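Local coordinates for protein glycoside Hydrolase (Bacteroides uniformis, PDB 5T99) that probably hydrolyses beta-galactosidic linkages in agarose-derived oligosaccharides as a family 2 glycoside hydrolase, and binds the galactose-mimicking inhibitor galacto-isofagomine in its barrel pocket, at residues Ser582-Phe587 and Gly768-Thr773. Numbering follows the deposited sequence.
Sequences SRSSYF and GNAATT. With GIF (D-galacto-isofagomine), chain C.
Ala770 reaches across to the ring of Tyr586, and through this CH-pi contact a loop of the C-terminal beta-sandwich meets the loop that follows strand 549-552, the last strand of the TIM barrel. The evidence for the face-on approach is that Ala770 CB lies 3.8 Å from the centroid of the Tyr586 ring and 27° off its normal, displaced toward CZ. With CG anti to the carbonyl carbon (chi1 -58°), the Tyr586 ring comes to lie with one face against this methyl. Tyr586 OH and Ser582 OG hydrogen-bond at 3.0 Å, a bond within the same loop that helps to place the phenol end. Ser584 OG packs against Ala770, 3.7 Å from Ala770 CB.

Polar contacts across the interface are few. The backbone bond from Arg583 N to Ala770 O is weak, bent to 131° at 3.2 Å. The Arg583 chain runs extended beyond CG, carrying its guanidinium alongside Thr772; Thr772 O lies over one face, 3.1 Å from Arg583 NE, at an angle too poor for a hydrogen bond. Arg583 NH1 bonds instead to Glu774 O.

An Asx turn shapes the sandwich loop: Asn769 OD1, also bonded to Gln519, accepts from Ala771 N. At the far end of 582-587, Phe587, itself making no contact with 768-773, belongs to the ligand pocket and sets its ring edge-to-face with Trp553; Phe587 CZ approaches GIF O to 3.4 Å.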
loop_
_atom_site.group_PDB
_atom_site.type_symbol
_atom_site.label_atom_id
_atom_site.label_comp_id
_atom_site.label_asym_id
_atom_site.label_seq_id
_atom_site.Cartn_x
_atom_site.Cartn_y
_atom_site.Cartn_z
ATOM N N SER A 582 -22.498 -7.246 -1.543
ATOM C CA SER A 582 -21.342 -6.586 -0.938
ATOM C C SER A 582 -20.034 -6.965 -1.643
ATOM O O SER A 582 -19.419 -7.980 -1.315
ATOM C CB SER A 582 -21.264 -6.918 0.552
ATOM O OG SER A 582 -22.357 -6.341 1.247
ATOM N N ARG A 583 -19.626 -6.125 -2.597
ATOM C CA ARG A 583 -18.407 -6.317 -3.402
ATOM C C ARG A 583 -17.095 -5.833 -2.748
ATOM O O ARG A 583 -16.026 -6.036 -3.332
ATOM C CB ARG A 583 -18.549 -5.600 -4.758
ATOM C CG ARG A 583 -18.452 -4.077 -4.679
ATOM C CD ARG A 583 -18.436 -3.408 -6.040
ATOM N NE ARG A 583 -18.651 -1.959 -5.908
ATOM C CZ ARG A 583 -18.867 -1.117 -6.924
ATOM N NH1 ARG A 583 -19.058 0.182 -6.670
ATOM N NH2 ARG A 583 -18.893 -1.557 -8.191
ATOM N N SER A 584 -17.171 -5.150 -1.598
ATOM C CA SER A 584 -15.972 -4.602 -0.940
ATOM C C SER A 584 -16.095 -4.633 0.590
ATOM O O SER A 584 -17.107 -5.083 1.133
ATOM C CB SER A 584 -15.618 -3.198 -1.500
ATOM O OG SER A 584 -16.528 -2.178 -1.123
ATOM N N SER A 585 -15.053 -4.178 1.280
ATOM C CA SER A 585 -14.921 -4.419 2.715
ATOM C C SER A 585 -15.568 -3.360 3.585
ATOM O O SER A 585 -15.940 -2.269 3.114
ATOM C CB SER A 585 -13.441 -4.556 3.088
ATOM O OG SER A 585 -12.780 -3.308 3.046
ATOM N N TYR A 586 -15.698 -3.724 4.862
ATOM C CA TYR A 586 -16.090 -2.824 5.935
ATOM C C TYR A 586 -15.015 -2.704 7.039
ATOM O O TYR A 586 -15.187 -1.946 8.009
ATOM C CB TYR A 586 -17.381 -3.343 6.578
ATOM C CG TYR A 586 -18.560 -3.511 5.640
ATOM C CD1 TYR A 586 -19.582 -2.558 5.590
ATOM C CD2 TYR A 586 -18.672 -4.640 4.827
ATOM C CE1 TYR A 586 -20.672 -2.716 4.747
ATOM C CE2 TYR A 586 -19.753 -4.802 3.977
ATOM C CZ TYR A 586 -20.753 -3.840 3.951
ATOM O OH TYR A 586 -21.814 -4.004 3.105
ATOM N N PHE A 587 -13.910 -3.434 6.890
ATOM C CA PHE A 587 -12.851 -3.502 7.912
ATOM C C PHE A 587 -12.041 -2.204 8.040
ATOM O O PHE A 587 -11.418 -1.953 9.067
ATOM C CB PHE A 587 -11.871 -4.641 7.583
ATOM C CG PHE A 587 -12.466 -6.021 7.665
ATOM C CD1 PHE A 587 -12.917 -6.527 8.872
ATOM C CD2 PHE A 587 -12.522 -6.836 6.537
ATOM C CE1 PHE A 587 -13.446 -7.807 8.953
ATOM C CE2 PHE A 587 -13.048 -8.121 6.609
ATOM C CZ PHE A 587 -13.518 -8.605 7.822
ATOM N N GLY A 768 -17.484 5.035 -0.929
ATOM C CA GLY A 768 -17.269 4.209 0.259
ATOM C C GLY A 768 -18.386 3.240 0.623
ATOM O O GLY A 768 -18.358 2.646 1.714
ATOM N N ASN A 769 -19.353 3.073 -0.284
ATOM C CA ASN A 769 -20.469 2.158 -0.079
ATOM C C ASN A 769 -20.064 0.806 -0.603
ATOM O O ASN A 769 -19.778 0.651 -1.785
ATOM C CB ASN A 769 -21.735 2.632 -0.811
ATOM C CG ASN A 769 -22.951 1.737 -0.540
ATOM O OD1 ASN A 769 -22.924 0.830 0.303
ATOM N ND2 ASN A 769 -24.021 2.000 -1.256
ATOM N N ALA A 770 -20.064 -0.166 0.294
ATOM C CA ALA A 770 -19.624 -1.511 -0.016
ATOM C C ALA A 770 -20.651 -2.279 -0.825
ATOM O O ALA A 770 -20.280 -3.144 -1.616
ATOM C CB ALA A 770 -19.321 -2.263 1.269
ATOM N N ALA A 771 -21.932 -1.963 -0.630
ATOM C CA ALA A 771 -23.024 -2.744 -1.212
ATOM C C ALA A 771 -23.734 -2.034 -2.372
ATOM O O ALA A 771 -24.947 -2.068 -2.471
ATOM C CB ALA A 771 -24.016 -3.111 -0.112
ATOM N N THR A 772 -22.972 -1.411 -3.255
ATOM C CA THR A 772 -23.522 -0.836 -4.479
ATOM C C THR A 772 -22.840 -1.468 -5.676
ATOM O O THR A 772 -21.771 -2.063 -5.546
ATOM C CB THR A 772 -23.369 0.704 -4.538
ATOM O OG1 THR A 772 -23.816 1.184 -5.810
ATOM C CG2 THR A 772 -21.922 1.153 -4.332
ATOM N N THR A 773 -23.472 -1.321 -6.835
ATOM C CA THR A 773 -22.916 -1.777 -8.107
ATOM C C THR A 773 -22.644 -0.626 -9.082
ATOM O O THR A 773 -22.424 -0.869 -10.268
ATOM C CB THR A 773 -23.866 -2.794 -8.783
ATOM O OG1 THR A 773 -25.157 -2.195 -8.969
ATOM C CG2 THR A 773 -23.991 -4.063 -7.937
HETATM C C GIF C . -6.626 -12.552 6.862
HETATM N N GIF C . -7.177 -12.557 8.209
HETATM O O GIF C . -11.093 -10.720 9.027
HETATM C C1 GIF C . -7.164 -11.367 6.084
HETATM O O1 GIF C . -9.266 -12.397 5.544
HETATM C C2 GIF C . -8.683 -11.268 6.191
HETATM O O2 GIF C . -6.792 -11.499 4.714
HETATM C C3 GIF C . -9.144 -11.214 7.645
HETATM C C4 GIF C . -8.607 -12.412 8.420
HETATM C C5 GIF C . -10.670 -11.168 7.732
#